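Local coordinates for hemolysin-related protein (Vibrio cholerae serotype O1, PDB 6MLT) that probably serves as an adhesin of the biofilm matrix, a secreted metal-binding protein whose beta-prism lectin domain is likely to bind carbohydrate, at residues 360-365 against 423-428; 318-323 against 371-376; 326-329 against 335-338. All blocks are in the same frame, centred on the assembly; numbering follows the deposited sequence.

Contact 1. Residues 360-365 against 423-428; sequences GKNKYT and KQQVNA
N362 and Q425 bring their amide ends together, 3.6 Å between ND2 of N362 and the atom modelled as NE2 of Q425, whose identity is doubtful because that amide is probably turned over in the model. The two planes stand 73° apart, so the groups meet skewed rather than stacked. With CG anti to the backbone N (chi1 176°), the N362 side chain runs beside its carbonyl carbon and back over the following turn, where OD1 accepts from T365 N at 2.9 Å in an Asx motif; this N stands 57° out of the carbonyl plane. Y364 N also lies near N362 OD1, nearly in line with the C=O, at a modelled distance too short to be trusted.

Both segments belong to the beta-prism lectin domain. At 360 the chain turns a corner, so the strands before and after it belong to different sheets or faces, and 423-428 runs from the loop after strand 405-413 into strand 428-435.

The apolar part is slight. T365 CG2 comes only as near as 4.4 Å to CD of K423, a loose contact near the surface. K423 NZ hydrogen-bonds a citrate anion probably taken up from the crystallisation liquor.

Contact 2. Residues 318-323 against 371-376; sequences LAIRSG and LEMSFT
The F375 ring receives the tip of I320 obliquely: CD1 of I320 lies 3.9 Å from CE1 of F375 and 4.0 Å from its CZ, nearly equal values that set the methyl obliquely beside the CE1-CZ bond. The two side chains come from opposite directions. The F375 side chain also touches V352 and I355 of strand 352-359 and I347 of strand 343-348.

M373 completes the apolar cluster. Its CE methyl is 4.1 Å from CD1 of I320, and within its own strand the same CE is 4.1 Å from CZ of F375, so methyl, methyl and ring corner form a closed triangle. The torsions explain the meeting point. I320 carries CG1 anti to the carbonyl carbon and extends CD1 straight onward (chi2 176°), projecting it toward the other strand, whereas M373 bends at chi3 (-63°) and brings CE round to the same place.

The backbones are well separated, with CA of I320 10.3 Å from CA of M373 and 12.2 Å from CA of F375. No hydrogen bond joins the two segments. Such spacing, with contact made only by side-chain ends, is evidence for packing between sheets rather than pairing within one, and it fits the interior of a beta-prism, in which three four-stranded sheets surround a hydrophobic core.

All three touching residues are buried. Strand 317-322 pairs with strands 326-330 and 343-348 in one sheet, while strand 370-377 lies between strands 352-359 and 382-386 in the next; V385 of strand 382-386 touches both I320 and M373.

Contact 3. Residues 326-329 against 335-338; sequences VDAI and NMIG
I329 O accepts a hydrogen bond from I337 N, 2.7 Å long and nearly straight at 170°, and CA of M336 adds a weak CA-H...O contact to the same oxygen at 3.5 Å. The nitrogen stands above the carbonyl plane of I329. The return bond runs from I329 N to I337 O at 2.9 Å, and CA of A328 approaches that same oxygen at 3.1 Å. This reciprocal pair makes I329 and I337 an antiparallel hydrogen-bonded pair.

One residue along, A328 and G338 form a non-hydrogen-bonded pair with their CA atoms only 4.0 Å apart. Lacking a CB lets G338 CA come within 3.2 Å of D327 O; a CB there would clash with D327 O and A328 CA. The segments are the two strands of a beta hairpin, inclined at 145°, with 336-338 outermost in one sheet of the beta-prism. On the far flank of strand 326-330, D327 and A328 both face R321 in a classic beta bulge.

Side chains add to the backbone grip. CB of A328 meets CB of M336 at 4.1 Å; the methionine chain then bends at chi3 (79°), bringing CE to 3.4 Å from A328 O. I329 and I337 direct their CB atoms to the sheet face covered by strand 405-413, where both touch V412.

Overall arrangement
From the N terminus, 318-323 comes first; its partner 371-376, in another sheet, lies 48 residues on. Contact 3 closes inside that loop as a local hairpin, 326-329 with 335-338, and is therefore nested in contact 2. Segment 360-365 follows before 371-376 arrives, so contacts 1 and 2 cross; contact 1 closes last, at 423-428, in series with contact 3. Physically they form one neighbourhood. R321 and D327 join contacts 2 and 3 through neighbouring strands, V426 N probably bonds V326 O between contacts 1 and 3, and L371 packs on G360 and N362. Together they tie all three beta-prism sheets.

Contact 1. Residues 360-365 against 423-428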
# COMPACT_ATOMS: atom_id res chain seq x y z
N GLY A 360 -30.07 8.20 38.69
CA GLY A 360 -30.91 8.68 39.77
C GLY A 360 -30.10 9.47 40.78
O GLY A 360 -29.04 10.02 40.46
N LYS A 361 -30.61 9.52 42.00
CA LYS A 361 -30.01 10.32 43.06
C LYS A 361 -28.93 9.51 43.76
O LYS A 361 -29.20 8.44 44.31
CB LYS A 361 -31.07 10.78 44.06
CG LYS A 361 -30.56 11.78 45.07
CD LYS A 361 -31.69 12.25 45.97
CE LYS A 361 -31.53 13.69 46.39
NZ LYS A 361 -32.79 14.25 46.94
N ASN A 362 -27.71 10.04 43.73
CA ASN A 362 -26.55 9.47 44.41
C ASN A 362 -26.75 9.56 45.92
O ASN A 362 -26.94 10.66 46.46
CB ASN A 362 -25.30 10.23 43.95
CG ASN A 362 -24.04 9.80 44.65
OD1 ASN A 362 -24.02 9.60 45.86
ND2 ASN A 362 -22.95 9.71 43.88
N LYS A 363 -26.69 8.42 46.62
CA LYS A 363 -26.96 8.44 48.05
C LYS A 363 -25.82 9.03 48.86
O LYS A 363 -26.01 9.34 50.04
CB LYS A 363 -27.25 7.03 48.56
CG LYS A 363 -26.04 6.10 48.64
CD LYS A 363 -26.46 4.73 49.14
CE LYS A 363 -25.28 3.77 49.27
NZ LYS A 363 -25.73 2.42 49.72
N TYR A 364 -24.64 9.19 48.27
CA TYR A 364 -23.49 9.75 48.98
C TYR A 364 -23.46 11.27 48.91
O TYR A 364 -23.11 11.93 49.90
CB TYR A 364 -22.19 9.19 48.41
CG TYR A 364 -22.17 7.69 48.28
CD1 TYR A 364 -22.06 6.87 49.40
CD2 TYR A 364 -22.27 7.09 47.03
CE1 TYR A 364 -22.05 5.49 49.27
CE2 TYR A 364 -22.25 5.72 46.90
CZ TYR A 364 -22.14 4.92 48.02
OH TYR A 364 -22.13 3.55 47.88
N THR A 365 -23.83 11.83 47.76
CA THR A 365 -23.75 13.26 47.52
C THR A 365 -25.11 13.90 47.29
O THR A 365 -25.19 15.13 47.26
CB THR A 365 -22.87 13.54 46.29
OG1 THR A 365 -23.54 13.07 45.12
CG2 THR A 365 -21.52 12.83 46.40
N LYS A 423 -15.51 15.31 42.63
CA LYS A 423 -16.89 14.88 42.83
C LYS A 423 -17.74 15.05 41.58
O LYS A 423 -18.91 14.64 41.58
CB LYS A 423 -17.52 15.64 44.00
CG LYS A 423 -17.00 15.22 45.38
CD LYS A 423 -17.24 13.74 45.65
CE LYS A 423 -16.81 13.34 47.06
NZ LYS A 423 -16.95 11.87 47.29
N GLN A 424 -17.21 15.63 40.51
CA GLN A 424 -17.95 15.67 39.26
C GLN A 424 -18.09 14.25 38.71
O GLN A 424 -17.27 13.37 38.98
CB GLN A 424 -17.24 16.58 38.25
CG GLN A 424 -17.27 18.05 38.64
CD GLN A 424 -16.39 18.92 37.77
OE1 GLN A 424 -16.00 18.54 36.67
NE2 GLN A 424 -16.06 20.11 38.28
N GLN A 425 -19.18 14.00 37.98
CA GLN A 425 -19.43 12.67 37.44
C GLN A 425 -20.18 12.79 36.13
O GLN A 425 -20.49 13.90 35.67
CB GLN A 425 -20.21 11.80 38.44
CG GLN A 425 -21.64 12.26 38.69
CD GLN A 425 -22.50 11.15 39.27
OE1 GLN A 425 -22.92 10.23 38.56
NE2 GLN A 425 -22.74 11.20 40.57
N VAL A 426 -20.47 11.65 35.51
CA VAL A 426 -21.32 11.61 34.33
C VAL A 426 -22.77 11.73 34.78
O VAL A 426 -23.28 10.89 35.53
CB VAL A 426 -21.09 10.32 33.53
CG1 VAL A 426 -22.09 10.21 32.40
CG2 VAL A 426 -19.67 10.29 32.99
N ASN A 427 -23.45 12.78 34.31
CA ASN A 427 -24.82 13.03 34.71
C ASN A 427 -25.86 12.55 33.70
O ASN A 427 -27.00 12.28 34.10
CB ASN A 427 -25.02 14.53 34.98
CG ASN A 427 -24.11 15.04 36.09
OD1 ASN A 427 -23.10 15.69 35.84
ND2 ASN A 427 -24.46 14.71 37.33
N ALA A 428 -25.49 12.42 32.43
CA ALA A 428 -26.37 11.82 31.44
C ALA A 428 -25.52 11.19 30.35
O ALA A 428 -24.38 11.59 30.10
CB ALA A 428 -27.33 12.84 30.83

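Contact 2. Residues 318-323 against 371-376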
# COMPACT_ATOMS: atom_id res chain seq x y z
N LEU A 318 -13.67 2.25 24.39
CA LEU A 318 -13.94 3.42 25.20
C LEU A 318 -13.28 3.23 26.56
O LEU A 318 -13.19 2.11 27.07
CB LEU A 318 -15.44 3.66 25.39
CG LEU A 318 -16.23 4.19 24.19
CD1 LEU A 318 -17.72 4.13 24.48
CD2 LEU A 318 -15.80 5.60 23.83
N ALA A 319 -12.81 4.33 27.13
CA ALA A 319 -12.26 4.35 28.48
C ALA A 319 -13.30 4.90 29.45
O ALA A 319 -14.01 5.86 29.12
CB ALA A 319 -10.99 5.19 28.54
N ILE A 320 -13.38 4.31 30.63
CA ILE A 320 -14.35 4.71 31.64
C ILE A 320 -13.67 4.71 33.00
O ILE A 320 -13.04 3.72 33.38
CB ILE A 320 -15.58 3.79 31.67
CG1 ILE A 320 -16.25 3.75 30.30
CG2 ILE A 320 -16.56 4.24 32.76
CD1 ILE A 320 -17.44 2.78 30.22
N ARG A 321 -13.81 5.80 33.74
CA ARG A 321 -13.41 5.83 35.14
C ARG A 321 -14.66 5.80 36.00
O ARG A 321 -15.61 6.56 35.76
CB ARG A 321 -12.55 7.06 35.47
CG ARG A 321 -11.04 6.80 35.29
CD ARG A 321 -10.17 7.91 35.89
NE ARG A 321 -10.05 9.07 35.00
CZ ARG A 321 -10.77 10.18 35.09
NH1 ARG A 321 -11.70 10.31 36.02
NH2 ARG A 321 -10.57 11.17 34.23
N SER A 322 -14.67 4.90 36.98
CA SER A 322 -15.86 4.70 37.79
C SER A 322 -15.46 4.12 39.13
O SER A 322 -14.45 3.43 39.24
CB SER A 322 -16.85 3.77 37.08
OG SER A 322 -16.31 2.47 36.93
N GLY A 323 -16.26 4.43 40.14
CA GLY A 323 -16.14 3.81 41.44
C GLY A 323 -17.51 3.40 41.93
O GLY A 323 -18.10 2.43 41.41
N LEU A 371 -25.40 6.30 37.72
CA LEU A 371 -24.87 5.51 38.83
C LEU A 371 -24.19 4.24 38.34
O LEU A 371 -23.17 3.84 38.90
CB LEU A 371 -26.00 5.15 39.80
CG LEU A 371 -26.88 6.33 40.23
CD1 LEU A 371 -28.04 5.84 41.08
CD2 LEU A 371 -26.06 7.38 40.99
N GLU A 372 -24.72 3.62 37.29
CA GLU A 372 -24.16 2.37 36.81
C GLU A 372 -24.51 2.19 35.34
O GLU A 372 -25.58 2.61 34.88
CB GLU A 372 -24.67 1.17 37.62
CG GLU A 372 -23.98 -0.15 37.26
CD GLU A 372 -24.75 -1.36 37.70
OE1 GLU A 372 -24.72 -1.69 38.91
OE2 GLU A 372 -25.39 -2.00 36.84
N MET A 373 -23.59 1.55 34.61
CA MET A 373 -23.87 1.04 33.28
C MET A 373 -23.41 -0.41 33.24
O MET A 373 -22.33 -0.73 33.74
CB MET A 373 -23.17 1.86 32.20
CG MET A 373 -23.65 3.30 32.13
SD MET A 373 -23.00 4.16 30.69
CE MET A 373 -21.24 4.13 31.02
N SER A 374 -24.25 -1.28 32.68
CA SER A 374 -23.92 -2.69 32.53
C SER A 374 -23.99 -3.04 31.05
O SER A 374 -25.06 -2.99 30.45
CB SER A 374 -24.87 -3.56 33.36
OG SER A 374 -24.50 -4.91 33.27
N PHE A 375 -22.84 -3.38 30.48
CA PHE A 375 -22.74 -3.75 29.07
C PHE A 375 -22.90 -5.25 28.92
O PHE A 375 -22.17 -6.03 29.53
CB PHE A 375 -21.39 -3.32 28.49
CG PHE A 375 -21.11 -1.85 28.57
CD1 PHE A 375 -20.50 -1.30 29.68
CD2 PHE A 375 -21.44 -1.02 27.51
CE1 PHE A 375 -20.24 0.08 29.74
CE2 PHE A 375 -21.17 0.34 27.57
CZ PHE A 375 -20.57 0.89 28.68
N THR A 376 -23.86 -5.67 28.08
CA THR A 376 -23.98 -7.06 27.68
C THR A 376 -23.22 -7.25 26.37
O THR A 376 -23.48 -6.53 25.39
CB THR A 376 -25.45 -7.47 27.52
OG1 THR A 376 -26.12 -7.34 28.77
CG2 THR A 376 -25.56 -8.92 27.04

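Contact 3. Residues 326-329 against 335-338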
# COMPACT_ATOMS: atom_id res chain seq x y z
N VAL A 326 -20.48 6.41 37.88
CA VAL A 326 -19.75 6.58 36.63
C VAL A 326 -19.20 8.00 36.61
O VAL A 326 -19.95 8.97 36.55
CB VAL A 326 -20.65 6.31 35.41
CG1 VAL A 326 -19.88 6.54 34.13
CG2 VAL A 326 -21.17 4.88 35.45
N ASP A 327 -17.87 8.12 36.65
CA ASP A 327 -17.22 9.41 36.86
C ASP A 327 -16.78 10.09 35.58
O ASP A 327 -16.91 11.31 35.47
CB ASP A 327 -16.02 9.22 37.78
CG ASP A 327 -16.44 8.72 39.14
OD1 ASP A 327 -17.29 9.38 39.78
OD2 ASP A 327 -15.95 7.65 39.55
N ALA A 328 -16.27 9.35 34.60
CA ALA A 328 -15.80 9.98 33.38
C ALA A 328 -15.76 8.95 32.26
O ALA A 328 -15.58 7.76 32.49
CB ALA A 328 -14.42 10.61 33.56
N ILE A 329 -15.93 9.45 31.03
CA ILE A 329 -15.93 8.62 29.84
C ILE A 329 -15.10 9.33 28.78
O ILE A 329 -15.23 10.54 28.60
CB ILE A 329 -17.36 8.35 29.32
CG1 ILE A 329 -18.17 7.62 30.38
CG2 ILE A 329 -17.32 7.55 28.02
CD1 ILE A 329 -19.66 7.55 30.05
N ASN A 335 -8.24 11.79 27.47
CA ASN A 335 -9.26 12.72 26.98
C ASN A 335 -10.61 12.23 27.48
O ASN A 335 -11.39 11.65 26.71
CB ASN A 335 -9.23 12.83 25.44
CG ASN A 335 -7.85 13.17 24.91
OD1 ASN A 335 -7.48 14.34 24.84
ND2 ASN A 335 -7.09 12.15 24.53
N MET A 336 -10.90 12.48 28.75
CA MET A 336 -12.09 11.94 29.39
C MET A 336 -13.02 13.06 29.85
O MET A 336 -12.57 14.07 30.41
CB MET A 336 -11.71 11.05 30.57
CG MET A 336 -10.92 9.83 30.13
SD MET A 336 -10.76 8.63 31.43
CE MET A 336 -12.36 7.83 31.37
N ILE A 337 -14.31 12.86 29.63
CA ILE A 337 -15.35 13.81 30.01
C ILE A 337 -15.91 13.36 31.35
O ILE A 337 -16.46 12.26 31.46
CB ILE A 337 -16.46 13.87 28.96
CG1 ILE A 337 -15.85 14.06 27.56
CG2 ILE A 337 -17.45 14.96 29.29
CD1 ILE A 337 -14.88 15.22 27.45
N GLY A 338 -15.77 14.20 32.37
CA GLY A 338 -16.29 13.91 33.68
C GLY A 338 -15.31 14.32 34.75
O GLY A 338 -14.35 15.05 34.51